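Local coordinates for protein 5-carboxymethyl-2-hydroxymuconate semialdehyde dehydrogenase (Thermus thermophilus, PDB 2D4E) that probably oxidises 5-carboxymethyl-2-hydroxymuconate semialdehyde to the corresponding acid with NAD as the electron acceptor, as a member of the aldehyde dehydrogenase family, at residues V108-D113 and R119-Q124; G335-P340 and V344-H349. All blocks are in the same frame, centred on the assembly; numbering follows the deposited sequence.

Contact 1: residues V108-D113 and R119-Q124; sequences VMECLD and RIVRAQ. With NA (sodium ion), chain I.
V121 reaches from helix 118-136 toward helix 103-114 and sets one methyl against each of two neighbouring residues, E110 and C111. Its CG1 lies anti to the backbone N (chi1 -179°) and runs into the aliphatic root of E110, 3.7 Å from E110 CB. The other branch, CG2, is directed at the backbone of the next residue, with V121 CG2 4.1 Å from C111 CA and scarcely farther from C111 CB. A beta-branched valine suits this place because its fork spans two consecutive positions of the facing helix, whereas C111 and E110 offer only slim CH and CH2 groups there. The side chains of E110 and V121 cross at a slant, so the glutamate is touched along its methylenes and not at its carboxylate. E110 stays extended beyond CG, and this carries the acid past the valine to helix 175-188, where E110 OE2 accepts a hydrogen bond from L176 N. C111 SG, also anti to its own N at chi1 173°, turns off to the loop at P337.

The two helices follow each other in the chain, joined by a short link, and their backbones come nearest at C111 and V121, whose CA atoms are 6.3 Å apart. Near the end of the first helix D113 holds the sodium ion through two oxygens, D113 O at 2.4 Å and D113 OD1 at 2.5 Å. Water 1, S46, L47 and W200 also bind it. No hydrogen bond or salt bridge joins the two segments: their contact is wholly apolar, E110 OE2 and D113 OD2 take backbone N-H groups from L176 and F203, and D113 O and OD1 bind the ion.

Contact 2: residues G335-P340 and V344-H349; sequences GHPLDP and VGPLIH
G335 opens the contact with its backbone, giving its N-H to V344 O in a hydrogen bond of 3.1 Å from N to O. The bond is fairly straight, 158° at the hydrogen, and the donor is tilted 21° from the carbonyl plane. G335 O answers in the other direction: G345 CA approaches it at 3.5 Å in a CA-H...O contact. The backbone of G335 is almost fully extended, a conformation that glycine readily adopts. G345 has no CB, which leaves room beside it for P346 CD and for the ring of P337.

H336 begins a type I beta turn that ends at D339, closed by the bond from D339 N to H336 O. Its ring assists, since ND1 accepts L338 N at 2.8 Å with the donor lying in the ring plane. The turn belongs to the long loop between helix 315-331 and helix 350-365 of the aldehyde dehydrogenase fold. P337, whose fixed phi of -57° fits the second position of such a turn, packs on P346 ring to ring through their CG and CD corners, P337 CG lying 3.7 Å from P346 CD. The side chain of L338 touches helices 12-24 and 103-114, as befits a buried aliphatic group. D339, at the end of the turn, uses its carboxylate for a salt bridge from OD1 to R382 and a hydrogen bond from OD2 to E341 N.

Overall arrangement
Contact 1 and contact 2 have centres 11 Å apart on the same side of the chain's centre, and follow one another in sequence. They touch directly at C111, whose SG lies 3.6 Å from P337 CB and 3.8 Å from L338 CD2, so the loop of contact 2 packs on the first helix of contact 1. A second junction lies beside the sodium site, where I348 CD1 comes 3.7 Å from D113 O; the P346 side chain is about 10 Å from the same ion. Contact 1 does not touch the cofactor: the E110 side chain lies about 11 Å from the bound NAD. R119, through T342 O, ties the second helix to the residues joining 335-340 and 344-349.

Contact 1: residues V108-D113 and R119-Q124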
loop_
_atom_site.group_PDB
_atom_site.type_symbol
_atom_site.label_atom_id
_atom_site.label_comp_id
_atom_site.label_asym_id
_atom_site.label_seq_id
_atom_site.Cartn_x
_atom_site.Cartn_y
_atom_site.Cartn_z
ATOM N N VAL C 108 26.442 -2.037 31.432
ATOM C CA VAL C 108 27.643 -2.542 32.081
ATOM C C VAL C 108 27.850 -4.024 31.799
ATOM O O VAL C 108 28.955 -4.462 31.472
ATOM C CB VAL C 108 27.588 -2.326 33.611
ATOM C CG1 VAL C 108 28.785 -2.991 34.271
ATOM C CG2 VAL C 108 27.576 -0.831 33.925
ATOM N N MET C 109 26.780 -4.794 31.924
ATOM C CA MET C 109 26.854 -6.225 31.693
ATOM C C MET C 109 27.386 -6.552 30.297
ATOM O O MET C 109 28.358 -7.297 30.147
ATOM C CB MET C 109 25.470 -6.845 31.878
ATOM C CG MET C 109 25.458 -8.352 31.824
ATOM S SD MET C 109 23.823 -8.988 32.212
ATOM C CE MET C 109 23.680 -8.498 33.923
ATOM N N GLU C 110 26.750 -5.988 29.275
ATOM C CA GLU C 110 27.170 -6.257 27.908
ATOM C C GLU C 110 28.559 -5.690 27.623
ATOM O O GLU C 110 29.323 -6.259 26.840
ATOM C CB GLU C 110 26.142 -5.693 26.924
ATOM C CG GLU C 110 26.538 -5.842 25.465
ATOM C CD GLU C 110 25.345 -5.799 24.526
ATOM O OE1 GLU C 110 25.545 -5.501 23.330
ATOM O OE2 GLU C 110 24.212 -6.075 24.978
ATOM N N CYS C 111 28.888 -4.575 28.263
ATOM C CA CYS C 111 30.194 -3.962 28.082
ATOM C C CYS C 111 31.277 -4.922 28.585
ATOM O O CYS C 111 32.237 -5.229 27.876
ATOM C CB CYS C 111 30.258 -2.645 28.853
ATOM S SG CYS C 111 31.882 -1.880 28.861
ATOM N N LEU C 112 31.106 -5.401 29.813
ATOM C CA LEU C 112 32.056 -6.329 30.413
ATOM C C LEU C 112 32.193 -7.626 29.624
ATOM O O LEU C 112 33.291 -8.153 29.459
ATOM C CB LEU C 112 31.618 -6.684 31.838
ATOM C CG LEU C 112 31.626 -5.593 32.910
ATOM C CD1 LEU C 112 31.157 -6.183 34.232
ATOM C CD2 LEU C 112 33.029 -5.028 33.054
ATOM N N ASP C 113 31.059 -8.127 29.146
ATOM C CA ASP C 113 30.966 -9.387 28.419
ATOM C C ASP C 113 31.431 -9.354 26.960
ATOM O O ASP C 113 32.068 -10.298 26.491
ATOM C CB ASP C 113 29.504 -9.866 28.493
ATOM C CG ASP C 113 29.348 -11.375 28.340
ATOM O OD1 ASP C 113 30.362 -12.102 28.351
ATOM O OD2 ASP C 113 28.187 -11.836 28.228
ATOM N N ARG C 119 29.819 3.790 26.776
ATOM C CA ARG C 119 28.855 4.750 26.232
ATOM C C ARG C 119 28.143 4.226 24.978
ATOM O O ARG C 119 26.949 4.467 24.787
ATOM C CB ARG C 119 29.530 6.099 25.930
ATOM C CG ARG C 119 30.595 6.059 24.839
ATOM C CD ARG C 119 31.194 7.447 24.623
ATOM N NE ARG C 119 32.219 7.446 23.585
ATOM C CZ ARG C 119 33.436 6.925 23.727
ATOM N NH1 ARG C 119 33.798 6.367 24.878
ATOM N NH2 ARG C 119 34.296 6.974 22.719
ATOM N N ILE C 120 28.869 3.510 24.126
ATOM C CA ILE C 120 28.261 2.967 22.922
ATOM C C ILE C 120 27.258 1.877 23.304
ATOM O O ILE C 120 26.169 1.801 22.743
ATOM C CB ILE C 120 29.333 2.404 21.960
ATOM C CG1 ILE C 120 30.206 3.550 21.441
ATOM C CG2 ILE C 120 28.675 1.701 20.788
ATOM C CD1 ILE C 120 29.441 4.655 20.729
ATOM N N VAL C 121 27.618 1.044 24.273
ATOM C CA VAL C 121 26.714 -0.006 24.713
ATOM C C VAL C 121 25.482 0.620 25.357
ATOM O O VAL C 121 24.373 0.098 25.227
ATOM C CB VAL C 121 27.375 -0.951 25.743
ATOM C CG1 VAL C 121 26.378 -2.038 26.149
ATOM C CG2 VAL C 121 28.646 -1.582 25.150
ATOM N N ARG C 122 25.672 1.743 26.045
ATOM C CA ARG C 122 24.550 2.398 26.697
ATOM C C ARG C 122 23.564 2.891 25.653
ATOM O O ARG C 122 22.353 2.765 25.832
ATOM C CB ARG C 122 25.020 3.569 27.569
ATOM C CG ARG C 122 23.873 4.324 28.250
ATOM C CD ARG C 122 23.087 3.426 29.209
ATOM N NE ARG C 122 21.952 4.122 29.811
ATOM C CZ ARG C 122 20.818 4.400 29.176
ATOM N NH1 ARG C 122 20.656 4.040 27.910
ATOM N NH2 ARG C 122 19.844 5.042 29.809
ATOM N N ALA C 123 24.083 3.456 24.564
ATOM C CA ALA C 123 23.231 3.948 23.487
ATOM C C ALA C 123 22.498 2.771 22.844
ATOM O O ALA C 123 21.371 2.914 22.365
ATOM C CB ALA C 123 24.069 4.677 22.439
ATOM N N GLN C 124 23.145 1.608 22.835
ATOM C CA GLN C 124 22.553 0.404 22.259
ATOM C C GLN C 124 21.382 -0.085 23.110
ATOM O O GLN C 124 20.431 -0.673 22.591
ATOM C CB GLN C 124 23.609 -0.694 22.136
ATOM C CG GLN C 124 24.693 -0.370 21.129
ATOM C CD GLN C 124 24.346 -0.854 19.747
ATOM O OE1 GLN C 124 24.478 -2.041 19.446
ATOM N NE2 GLN C 124 23.883 0.054 18.898
HETATM NA NA NA I . 32.414 -12.553 27.066
HETATM O O HOH W 1 34.062 -13.450 25.467
#

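Contact 2: residues G335-P340 and V344-H349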
loop_
_atom_site.group_PDB
_atom_site.type_symbol
_atom_site.label_atom_id
_atom_site.label_comp_id
_atom_site.label_asym_id
_atom_site.label_seq_id
_atom_site.Cartn_x
_atom_site.Cartn_y
_atom_site.Cartn_z
ATOM N N GLY C 335 41.996 1.536 24.266
ATOM C CA GLY C 335 42.033 1.351 25.703
ATOM C C GLY C 335 40.882 0.538 26.261
ATOM O O GLY C 335 40.115 -0.072 25.519
ATOM N N HIS C 336 40.765 0.549 27.584
ATOM C CA HIS C 336 39.736 -0.197 28.289
ATOM C C HIS C 336 38.315 0.288 27.989
ATOM O O HIS C 336 38.064 1.488 27.864
ATOM C CB HIS C 336 40.013 -0.133 29.798
ATOM C CG HIS C 336 39.230 -1.126 30.597
ATOM N ND1 HIS C 336 37.867 -1.026 30.782
ATOM C CD2 HIS C 336 39.614 -2.259 31.231
ATOM C CE1 HIS C 336 37.446 -2.055 31.495
ATOM N NE2 HIS C 336 38.486 -2.818 31.779
ATOM N N PRO C 337 37.364 -0.652 27.870
ATOM C CA PRO C 337 35.961 -0.329 27.580
ATOM C C PRO C 337 35.330 0.634 28.585
ATOM O O PRO C 337 34.467 1.428 28.224
ATOM C CB PRO C 337 35.278 -1.699 27.598
ATOM C CG PRO C 337 36.359 -2.623 27.150
ATOM C CD PRO C 337 37.560 -2.111 27.926
ATOM N N LEU C 338 35.760 0.554 29.841
ATOM C CA LEU C 338 35.222 1.411 30.895
ATOM C C LEU C 338 35.900 2.776 31.013
ATOM O O LEU C 338 35.533 3.583 31.869
ATOM C CB LEU C 338 35.292 0.680 32.239
ATOM C CG LEU C 338 34.468 -0.613 32.304
ATOM C CD1 LEU C 338 34.726 -1.348 33.622
ATOM C CD2 LEU C 338 32.994 -0.278 32.165
ATOM N N ASP C 339 36.884 3.032 30.155
ATOM C CA ASP C 339 37.597 4.311 30.148
ATOM C C ASP C 339 36.916 5.268 29.162
ATOM O O ASP C 339 36.914 5.031 27.956
ATOM C CB ASP C 339 39.060 4.085 29.748
ATOM C CG ASP C 339 39.869 5.377 29.675
ATOM O OD1 ASP C 339 41.096 5.285 29.457
ATOM O OD2 ASP C 339 39.294 6.480 29.822
ATOM N N PRO C 340 36.321 6.363 29.665
ATOM C CA PRO C 340 35.651 7.315 28.769
ATOM C C PRO C 340 36.496 7.872 27.619
ATOM O O PRO C 340 35.951 8.407 26.652
ATOM C CB PRO C 340 35.145 8.405 29.724
ATOM C CG PRO C 340 36.036 8.271 30.931
ATOM C CD PRO C 340 36.190 6.783 31.069
ATOM N N VAL C 344 38.583 2.671 20.723
ATOM C CA VAL C 344 38.620 1.290 20.260
ATOM C C VAL C 344 39.024 0.380 21.414
ATOM O O VAL C 344 40.076 0.564 22.031
ATOM C CB VAL C 344 39.613 1.103 19.081
ATOM C CG1 VAL C 344 39.929 -0.376 18.884
ATOM C CG2 VAL C 344 39.006 1.664 17.806
ATOM N N GLY C 345 38.164 -0.589 21.706
ATOM C CA GLY C 345 38.426 -1.528 22.779
ATOM C C GLY C 345 38.979 -2.840 22.255
ATOM O O GLY C 345 39.435 -2.909 21.115
ATOM N N PRO C 346 38.947 -3.903 23.071
ATOM C CA PRO C 346 39.452 -5.220 22.689
ATOM C C PRO C 346 38.436 -6.060 21.923
ATOM O O PRO C 346 37.228 -5.832 22.016
ATOM C CB PRO C 346 39.789 -5.844 24.028
ATOM C CG PRO C 346 38.645 -5.364 24.877
ATOM C CD PRO C 346 38.499 -3.902 24.477
ATOM N N LEU C 347 38.942 -7.030 21.168
ATOM C CA LEU C 347 38.087 -7.922 20.412
ATOM C C LEU C 347 37.474 -8.916 21.388
ATOM O O LEU C 347 37.978 -9.112 22.500
ATOM C CB LEU C 347 38.885 -8.635 19.317
ATOM C CG LEU C 347 39.549 -7.664 18.336
ATOM C CD1 LEU C 347 40.176 -8.430 17.189
ATOM C CD2 LEU C 347 38.502 -6.681 17.804
ATOM N N ILE C 348 36.384 -9.536 20.957
ATOM C CA ILE C 348 35.615 -10.464 21.771
ATOM C C ILE C 348 36.308 -11.633 22.467
ATOM O O ILE C 348 36.032 -11.914 23.636
ATOM C CB ILE C 348 34.441 -11.040 20.940
ATOM C CG1 ILE C 348 33.498 -11.841 21.842
ATOM C CG2 ILE C 348 34.977 -11.899 19.806
ATOM C CD1 ILE C 348 32.824 -10.994 22.918
ATOM N N HIS C 349 37.213 -12.307 21.771
ATOM C CA HIS C 349 37.844 -13.489 22.337
ATOM C C HIS C 349 39.224 -13.686 21.718
ATOM O O HIS C 349 39.459 -13.271 20.583
ATOM C CB HIS C 349 36.920 -14.679 22.021
ATOM C CG HIS C 349 37.257 -15.945 22.740
ATOM N ND1 HIS C 349 38.289 -16.773 22.351
ATOM C CD2 HIS C 349 36.668 -16.548 23.801
ATOM C CE1 HIS C 349 38.319 -17.833 23.140
ATOM N NE2 HIS C 349 37.347 -17.720 24.029
#